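Side-chain contacts in Trm112p-like protein (Encephalitozoon cuniculi, PDB 3Q87), which binds zinc and probably activates methyltransferases of the translation machinery, forming with Mtq2 the complex that methylates the termination factor eRF1: residues Leu20-Glu25 and Tyr109-Ser114; Glu51-Leu56 and Glu84-Phe89. All blocks are in the same frame, centred on the assembly; numbering follows the deposited sequence.

Interaction 1: Leu20-Glu25 and Tyr109-Ser114; sequences LILECE and YPIKGS
Leu22 and Ile111 meet methyl to methyl, CD2 of Leu22 lying 3.7 Å from CD1 of Ile111, and the two side chains cross at about a right angle. Ile111 gets there by stretching: its CG1 branch stands beside the backbone N and its chain then runs on extended (chi2 164°), so that CD1 reaches Leu22. Leu22 starts from a CB that does not aim at Ile111, but with CG anti to the backbone N (chi1 -166°) its end swings across. A looser apolar touch lies at the other end of the contact, where Leu20 CD1 rests obliquely against the Tyr109 ring, 4.3 Å from CE2.

No hydrogen bond joins the two segments, because they are not neighbours in their sheet. Strand 98-102 runs between them, antiparallel to both, in the four-stranded antiparallel sheet of this zinc-binding Trm112 fold; strands 20-24 and 108-112 therefore run parallel to each other, and their side chains reach one another across strand 98-102, where Leu100 touches both Leu22 and Ile111. One end of the sheet adjoins the metal site: Leu20 packs on Cys102 and lies close to Cys11, two of the four zinc-binding cysteines, with its side chain about 6 Å from the zinc ion at the nearest atoms.

The polar links lead outward. The Tyr109 hydroxyl is hydrogen-bonded to the Lys10 carbonyl, which ties down the far end of the ring, while the Leu22 carbonyl accepts a bond from Ser59 OG. Tyr109 also packs on Ser73 of the methyltransferase chain, bringing this strand to the interface of the complex.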
ATOM      1  N   LEU A  20     -15.779  -3.736   1.887  1.00 23.43           N
ATOM      2  CA  LEU A  20     -15.807  -2.281   1.786  1.00 18.65           C
ATOM      3  C   LEU A  20     -16.668  -1.905   0.595  1.00 22.61           C
ATOM      4  O   LEU A  20     -16.384  -2.323  -0.520  1.00 21.43           O
ATOM      5  CB  LEU A  20     -14.396  -1.707   1.625  1.00 22.42           C
ATOM      6  CG  LEU A  20     -13.421  -2.075   2.759  1.00 17.50           C
ATOM      7  CD1 LEU A  20     -12.058  -1.389   2.589  1.00 19.26           C
ATOM      8  CD2 LEU A  20     -14.044  -1.758   4.116  1.00 18.07           C
ATOM      9  N   ILE A  21     -17.719  -1.127   0.830  1.00 19.97           N
ATOM     10  CA  ILE A  21     -18.637  -0.751  -0.249  1.00 21.42           C
ATOM     11  C   ILE A  21     -18.337   0.643  -0.769  1.00 18.80           C
ATOM     12  O   ILE A  21     -18.196   1.586  -0.003  1.00 19.34           O
ATOM     13  CB  ILE A  21     -20.115  -0.825   0.196  1.00 28.51           C
ATOM     14  CG1 ILE A  21     -20.418  -2.186   0.829  1.00 29.98           C
ATOM     15  CG2 ILE A  21     -21.048  -0.583  -0.988  1.00 24.21           C
ATOM     16  CD1 ILE A  21     -20.082  -3.362  -0.074  1.00 29.83           C
ATOM     17  N   LEU A  22     -18.250   0.758  -2.089  1.00 20.82           N
ATOM     18  CA  LEU A  22     -17.875   1.992  -2.754  1.00 22.62           C
ATOM     19  C   LEU A  22     -19.082   2.879  -3.023  1.00 29.70           C
ATOM     20  O   LEU A  22     -20.094   2.422  -3.556  1.00 24.54           O
ATOM     21  CB  LEU A  22     -17.176   1.659  -4.078  1.00 21.52           C
ATOM     22  CG  LEU A  22     -16.381   2.688  -4.895  1.00 28.74           C
ATOM     23  CD1 LEU A  22     -17.152   3.099  -6.110  1.00 26.86           C
ATOM     24  CD2 LEU A  22     -15.938   3.929  -4.100  1.00 24.02           C
ATOM     25  N   GLU A  23     -18.968   4.148  -2.637  1.00 23.61           N
ATOM     26  CA  GLU A  23     -19.866   5.183  -3.124  1.00 23.30           C
ATOM     27  C   GLU A  23     -19.054   6.164  -3.957  1.00 28.54           C
ATOM     28  O   GLU A  23     -18.022   6.662  -3.514  1.00 29.83           O
ATOM     29  CB  GLU A  23     -20.555   5.909  -1.976  1.00 28.75           C
ATOM     30  CG  GLU A  23     -21.009   7.301  -2.348  1.00 42.24           C
ATOM     31  CD  GLU A  23     -22.365   7.633  -1.778  1.00 63.24           C
ATOM     32  OE1 GLU A  23     -22.528   8.751  -1.234  1.00 64.86           O
ATOM     33  OE2 GLU A  23     -23.265   6.768  -1.874  1.00 60.97           O
ATOM     34  N   CYS A  24     -19.529   6.439  -5.164  1.00 22.50           N
ATOM     35  CA  CYS A  24     -18.758   7.203  -6.123  1.00 28.72           C
ATOM     36  C   CYS A  24     -19.433   8.522  -6.486  1.00 36.48           C
ATOM     37  O   CYS A  24     -20.461   8.531  -7.155  1.00 29.57           O
ATOM     38  CB  CYS A  24     -18.551   6.356  -7.375  1.00 29.45           C
ATOM     39  SG  CYS A  24     -17.515   7.115  -8.624  1.00 35.79           S
ATOM     40  N   GLU A  25     -18.866   9.638  -6.035  1.00 30.02           N
ATOM     41  CA  GLU A  25     -19.352  10.933  -6.488  1.00 25.18           C
ATOM     42  C   GLU A  25     -18.850  11.213  -7.905  1.00 38.97           C
ATOM     43  O   GLU A  25     -19.638  11.483  -8.811  1.00 38.80           O
ATOM     44  CB  GLU A  25     -18.957  12.058  -5.537  1.00 43.05           C
ATOM     45  CG  GLU A  25     -19.745  13.343  -5.770  1.00 60.24           C
ATOM     46  CD  GLU A  25     -21.257  13.119  -5.746  1.00 77.30           C
ATOM     47  OE1 GLU A  25     -21.788  12.733  -4.677  1.00 73.48           O
ATOM     48  OE2 GLU A  25     -21.918  13.331  -6.793  1.00 66.74           O
ATOM     49  N   TYR A 109     -14.182   5.489   4.829  1.00 15.86           N
ATOM     50  CA  TYR A 109     -12.966   6.073   4.277  1.00 14.61           C
ATOM     51  C   TYR A 109     -13.338   7.012   3.121  1.00 12.17           C
ATOM     52  O   TYR A 109     -13.707   6.565   2.043  1.00 12.95           O
ATOM     53  CB  TYR A 109     -12.042   4.990   3.718  1.00 13.07           C
ATOM     54  CG  TYR A 109     -11.479   3.954   4.679  1.00 12.47           C
ATOM     55  CD1 TYR A 109     -11.315   4.226   6.029  1.00 13.74           C
ATOM     56  CD2 TYR A 109     -11.061   2.717   4.205  1.00 16.65           C
ATOM     57  CE1 TYR A 109     -10.782   3.285   6.884  1.00 18.81           C
ATOM     58  CE2 TYR A 109     -10.520   1.756   5.056  1.00 16.96           C
ATOM     59  CZ  TYR A 109     -10.378   2.048   6.384  1.00 13.66           C
ATOM     60  OH  TYR A 109      -9.837   1.108   7.213  1.00 15.09           O
ATOM     61  N   PRO A 110     -13.224   8.317   3.332  1.00 14.13           N
ATOM     62  CA  PRO A 110     -13.488   9.214   2.204  1.00 14.21           C
ATOM     63  C   PRO A 110     -12.450   8.995   1.109  1.00 19.92           C
ATOM     64  O   PRO A 110     -11.320   8.609   1.388  1.00 18.55           O
ATOM     65  CB  PRO A 110     -13.308  10.610   2.813  1.00 16.22           C
ATOM     66  CG  PRO A 110     -13.440  10.407   4.302  1.00 15.87           C
ATOM     67  CD  PRO A 110     -12.865   9.050   4.556  1.00 15.92           C
ATOM     68  N   ILE A 111     -12.850   9.229  -0.131  1.00 16.20           N
ATOM     69  CA  ILE A 111     -11.932   9.253  -1.252  1.00 19.16           C
ATOM     70  C   ILE A 111     -11.975  10.691  -1.753  1.00 22.72           C
ATOM     71  O   ILE A 111     -13.029  11.183  -2.148  1.00 18.24           O
ATOM     72  CB  ILE A 111     -12.364   8.260  -2.351  1.00 22.69           C
ATOM     73  CG1 ILE A 111     -12.303   6.818  -1.819  1.00 16.33           C
ATOM     74  CG2 ILE A 111     -11.503   8.417  -3.609  1.00 14.34           C
ATOM     75  CD1 ILE A 111     -13.061   5.815  -2.682  1.00 11.63           C
ATOM     76  N   LYS A 112     -10.835  11.370  -1.707  1.00 18.34           N
ATOM     77  CA  LYS A 112     -10.774  12.792  -2.000  1.00 23.79           C
ATOM     78  C   LYS A 112      -9.573  13.090  -2.901  1.00 25.06           C
ATOM     79  O   LYS A 112      -8.433  12.859  -2.516  1.00 17.69           O
ATOM     80  CB  LYS A 112     -10.681  13.567  -0.681  1.00 22.21           C
ATOM     81  CG  LYS A 112     -10.540  15.071  -0.833  1.00 45.43           C
ATOM     82  CD  LYS A 112     -10.243  15.717   0.522  1.00 68.06           C
ATOM     83  CE  LYS A 112      -9.755  17.156   0.383  1.00 68.01           C
ATOM     84  NZ  LYS A 112      -9.288  17.702   1.693  1.00 64.44           N
ATOM     85  N   GLY A 113      -9.824  13.579  -4.112  1.00 22.45           N
ATOM     86  CA  GLY A 113      -8.745  13.777  -5.066  1.00 20.18           C
ATOM     87  C   GLY A 113      -8.018  12.486  -5.426  1.00 24.42           C
ATOM     88  O   GLY A 113      -6.796  12.476  -5.569  1.00 19.67           O
ATOM     89  N   SER A 114      -8.779  11.397  -5.555  1.00 15.12           N
ATOM     90  CA  SER A 114      -8.243  10.057  -5.833  1.00 16.72           C
ATOM     91  C   SER A 114      -7.489   9.382  -4.678  1.00 14.41           C
ATOM     92  O   SER A 114      -7.147   8.213  -4.763  1.00 20.53           O
ATOM     93  CB  SER A 114      -7.369  10.075  -7.084  1.00 24.06           C
ATOM     94  OG  SER A 114      -8.105  10.620  -8.161  1.00 28.71           O
TER

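Interaction 2: Glu51-Leu56 and Glu84-Phe89; sequences ERLKSL and EKIKEF
Phe89 turns the edge of its ring to Leu56, whose CB lies in the ring plane, 3.8 Å from CE2. The phenyl group reaches this position with CG anti to the backbone N (chi1 -175°), which places the ring against Leu56 of helix 42-59. Leu56 meets it with the root of its side chain first; its CD1 is farther off, 4.4 Å from the same CE2, and so flanks the ring edge without lying over a face.

One helical turn earlier on both helices, Leu53 and Ile86 form the second meeting. Here the approach is methyl to methyl, with Leu53 CD1 and Ile86 CD1 4.1 Å apart, and the side chains cross at about a right angle. Neither residue sets out straight for its partner: their CB atoms look past the facing helix, and it is the ends that come together. In Ile86 the bend in the chain (chi2 -51°) brings CD1 round to Leu53, while its CG2 lies 4.4 Å from Leu53 CD2, so each residue offers both of its branches. All four side chains are buried, and the contact is wholly apolar.

The three-residue spacing of Leu53 and Leu56 matches that of Ile86 and Phe89, so the two helices meet at two successive points, in the helical part of the fold and away from the zinc site. Phe76 of helix 70-78 packs against both Leu53 and Ile86, and Leu90 touches both leucines. Phe45 also lies against these leucines, from earlier in helix 42-59, and helix 84-91 leads on into strand 93-96.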
ATOM      1  N   GLU A  51     -18.848 -11.371  -6.165  1.00 32.39           N
ATOM      2  CA  GLU A  51     -19.552 -10.399  -5.345  1.00 33.25           C
ATOM      3  C   GLU A  51     -18.926  -9.004  -5.383  1.00 29.63           C
ATOM      4  O   GLU A  51     -19.629  -8.011  -5.585  1.00 31.67           O
ATOM      5  CB  GLU A  51     -19.669 -10.883  -3.900  1.00 32.61           C
ATOM      6  CG  GLU A  51     -20.306  -9.850  -2.986  1.00 40.15           C
ATOM      7  CD  GLU A  51     -20.374 -10.299  -1.549  1.00 48.66           C
ATOM      8  OE1 GLU A  51     -21.019  -9.595  -0.747  1.00 53.47           O
ATOM      9  OE2 GLU A  51     -19.787 -11.353  -1.222  1.00 58.15           O
ATOM     10  N   ARG A  52     -17.616  -8.918  -5.178  1.00 31.39           N
ATOM     11  CA  ARG A  52     -16.955  -7.612  -5.157  1.00 29.90           C
ATOM     12  C   ARG A  52     -17.140  -6.872  -6.484  1.00 29.49           C
ATOM     13  O   ARG A  52     -17.357  -5.652  -6.498  1.00 29.46           O
ATOM     14  CB  ARG A  52     -15.471  -7.725  -4.765  1.00 21.83           C
ATOM     15  CG  ARG A  52     -15.262  -8.129  -3.312  1.00 27.95           C
ATOM     16  CD  ARG A  52     -13.872  -7.783  -2.798  1.00 25.07           C
ATOM     17  NE  ARG A  52     -13.817  -7.848  -1.342  1.00 26.11           N
ATOM     18  CZ  ARG A  52     -13.550  -8.948  -0.631  1.00 30.70           C
ATOM     19  NH1 ARG A  52     -13.297 -10.102  -1.228  1.00 25.58           N
ATOM     20  NH2 ARG A  52     -13.527  -8.889   0.696  1.00 38.28           N
ATOM     21  N   LEU A  53     -17.082  -7.615  -7.589  1.00 27.02           N
ATOM     22  CA  LEU A  53     -17.279  -7.038  -8.918  1.00 23.30           C
ATOM     23  C   LEU A  53     -18.699  -6.519  -9.124  1.00 27.03           C
ATOM     24  O   LEU A  53     -18.903  -5.439  -9.675  1.00 23.91           O
ATOM     25  CB  LEU A  53     -16.959  -8.067  -9.999  1.00 31.17           C
ATOM     26  CG  LEU A  53     -15.510  -8.547 -10.055  1.00 29.00           C
ATOM     27  CD1 LEU A  53     -15.340  -9.540 -11.181  1.00 33.40           C
ATOM     28  CD2 LEU A  53     -14.584  -7.363 -10.248  1.00 29.99           C
ATOM     29  N   LYS A  54     -19.677  -7.320  -8.714  1.00 29.37           N
ATOM     30  CA  LYS A  54     -21.075  -6.908  -8.737  1.00 32.88           C
ATOM     31  C   LYS A  54     -21.287  -5.657  -7.900  1.00 22.03           C
ATOM     32  O   LYS A  54     -21.994  -4.742  -8.303  1.00 26.91           O
ATOM     33  CB  LYS A  54     -21.964  -8.032  -8.205  1.00 32.83           C
ATOM     34  CG  LYS A  54     -22.020  -9.252  -9.093  1.00 32.32           C
ATOM     35  CD  LYS A  54     -22.897 -10.337  -8.467  1.00 48.80           C
ATOM     36  CE  LYS A  54     -23.067 -11.529  -9.407  1.00 51.53           C
ATOM     37  NZ  LYS A  54     -23.475 -12.775  -8.691  1.00 60.48           N
ATOM     38  N   SER A  55     -20.679  -5.630  -6.723  1.00 24.59           N
ATOM     39  CA  SER A  55     -20.740  -4.460  -5.849  1.00 25.80           C
ATOM     40  C   SER A  55     -20.159  -3.213  -6.532  1.00 21.84           C
ATOM     41  O   SER A  55     -20.761  -2.139  -6.516  1.00 22.81           O
ATOM     42  CB  SER A  55     -19.992  -4.746  -4.540  1.00 27.02           C
ATOM     43  OG  SER A  55     -20.095  -3.657  -3.634  1.00 31.19           O
ATOM     44  N   LEU A  56     -18.976  -3.359  -7.121  1.00 22.81           N
ATOM     45  CA  LEU A  56     -18.356  -2.273  -7.864  1.00 20.25           C
ATOM     46  C   LEU A  56     -19.213  -1.824  -9.044  1.00 25.98           C
ATOM     47  O   LEU A  56     -19.383  -0.629  -9.271  1.00 24.29           O
ATOM     48  CB  LEU A  56     -16.975  -2.692  -8.369  1.00 21.35           C
ATOM     49  CG  LEU A  56     -15.865  -2.635  -7.319  1.00 24.22           C
ATOM     50  CD1 LEU A  56     -14.602  -3.350  -7.806  1.00 20.82           C
ATOM     51  CD2 LEU A  56     -15.581  -1.179  -6.966  1.00 21.80           C
ATOM     52  N   GLU A  84      -8.892  -9.859 -19.250  1.00 42.63           N
ATOM     53  CA  GLU A  84      -8.633  -8.662 -20.039  1.00 47.60           C
ATOM     54  C   GLU A  84      -9.689  -7.601 -19.740  1.00 46.65           C
ATOM     55  O   GLU A  84      -9.375  -6.418 -19.593  1.00 48.53           O
ATOM     56  CB  GLU A  84      -8.602  -8.987 -21.538  1.00 48.93           C
ATOM     57  CG  GLU A  84      -7.781 -10.228 -21.901  1.00 63.39           C
ATOM     58  CD  GLU A  84      -8.464 -11.538 -21.510  1.00 67.76           C
ATOM     59  OE1 GLU A  84      -9.691 -11.671 -21.731  1.00 71.07           O
ATOM     60  OE2 GLU A  84      -7.769 -12.438 -20.986  1.00 58.73           O
ATOM     61  N   LYS A  85     -10.943  -8.030 -19.636  1.00 45.32           N
ATOM     62  CA  LYS A  85     -12.037  -7.107 -19.378  1.00 45.38           C
ATOM     63  C   LYS A  85     -12.080  -6.686 -17.913  1.00 37.52           C
ATOM     64  O   LYS A  85     -12.415  -5.547 -17.598  1.00 39.86           O
ATOM     65  CB  LYS A  85     -13.370  -7.723 -19.815  1.00 46.73           C
ATOM     66  CG  LYS A  85     -13.587  -7.640 -21.311  1.00 64.79           C
ATOM     67  CD  LYS A  85     -14.471  -8.756 -21.849  1.00 73.00           C
ATOM     68  CE  LYS A  85     -14.447  -8.760 -23.377  1.00 63.47           C
ATOM     69  NZ  LYS A  85     -15.059  -9.980 -23.972  1.00 85.74           N
ATOM     70  N   ILE A  86     -11.742  -7.611 -17.021  1.00 34.85           N
ATOM     71  CA  ILE A  86     -11.691  -7.316 -15.596  1.00 36.40           C
ATOM     72  C   ILE A  86     -10.595  -6.284 -15.294  1.00 40.70           C
ATOM     73  O   ILE A  86     -10.862  -5.240 -14.691  1.00 40.22           O
ATOM     74  CB  ILE A  86     -11.469  -8.605 -14.779  1.00 44.28           C
ATOM     75  CG1 ILE A  86     -12.545  -9.638 -15.128  1.00 47.57           C
ATOM     76  CG2 ILE A  86     -11.477  -8.322 -13.283  1.00 37.66           C
ATOM     77  CD1 ILE A  86     -13.962  -9.108 -15.043  1.00 35.31           C
ATOM     78  N   LYS A  87      -9.370  -6.579 -15.729  1.00 34.81           N
ATOM     79  CA  LYS A  87      -8.237  -5.661 -15.584  1.00 36.39           C
ATOM     80  C   LYS A  87      -8.591  -4.270 -16.077  1.00 36.51           C
ATOM     81  O   LYS A  87      -8.213  -3.265 -15.483  1.00 31.04           O
ATOM     82  CB  LYS A  87      -7.053  -6.147 -16.415  1.00 37.93           C
ATOM     83  CG  LYS A  87      -6.168  -7.208 -15.791  1.00 39.78           C
ATOM     84  CD  LYS A  87      -5.078  -7.583 -16.802  1.00 49.11           C
ATOM     85  CE  LYS A  87      -4.266  -8.797 -16.389  1.00 60.03           C
ATOM     86  NZ  LYS A  87      -3.168  -8.462 -15.444  1.00 58.66           N
ATOM     87  N   GLU A  88      -9.293  -4.216 -17.199  1.00 35.93           N
ATOM     88  CA  GLU A  88      -9.654  -2.951 -17.808  1.00 29.72           C
ATOM     89  C   GLU A  88     -10.601  -2.175 -16.893  1.00 33.38           C
ATOM     90  O   GLU A  88     -10.518  -0.953 -16.779  1.00 33.17           O
ATOM     91  CB  GLU A  88     -10.307  -3.221 -19.164  1.00 49.76           C
ATOM     92  CG  GLU A  88     -10.542  -2.000 -20.031  1.00 54.12           C
ATOM     93  CD  GLU A  88     -11.019  -2.376 -21.426  1.00 67.63           C
ATOM     94  OE1 GLU A  88     -10.470  -3.344 -22.001  1.00 61.52           O
ATOM     95  OE2 GLU A  88     -11.941  -1.705 -21.941  1.00 69.53           O
ATOM     96  N   PHE A  89     -11.510  -2.889 -16.239  1.00 26.03           N
ATOM     97  CA  PHE A  89     -12.431  -2.257 -15.306  1.00 33.82           C
ATOM     98  C   PHE A  89     -11.697  -1.866 -14.014  1.00 24.70           C
ATOM     99  O   PHE A  89     -11.877  -0.768 -13.497  1.00 23.10           O
ATOM    100  CB  PHE A  89     -13.597  -3.210 -15.004  1.00 34.03           C
ATOM    101  CG  PHE A  89     -14.684  -2.616 -14.137  1.00 30.82           C
ATOM    102  CD1 PHE A  89     -15.642  -1.772 -14.677  1.00 34.57           C
ATOM    103  CD2 PHE A  89     -14.771  -2.945 -12.786  1.00 36.45           C
ATOM    104  CE1 PHE A  89     -16.655  -1.243 -13.887  1.00 33.62           C
ATOM    105  CE2 PHE A  89     -15.782  -2.423 -11.987  1.00 34.58           C
ATOM    106  CZ  PHE A  89     -16.725  -1.567 -12.540  1.00 35.30           C
TER

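In the fold
Interaction 1 and interaction 2 lie on opposite sides of the chain's centre, about 16 Å apart between their own centres. Along the sequence the order is 20-25, 51-56, 84-89, 109-114: the sheet strands come first and last, and both helices of interaction 2 fall in the stretch between them. Interaction 1 thus belongs to the four-stranded sheet beside the zinc site, interaction 2 to the helical part of the chain, joining helices 42-59 and 84-91. The two meet directly where Ile21 CD1 comes 3.6 Å from Ser55 OG, a point where helix 42-59 touches strand 20-24, the outermost of its sheet within this chain. One compact chain thereby joins its helices to the sheet that contributes one of the zinc ligands and also reaches the methyltransferase.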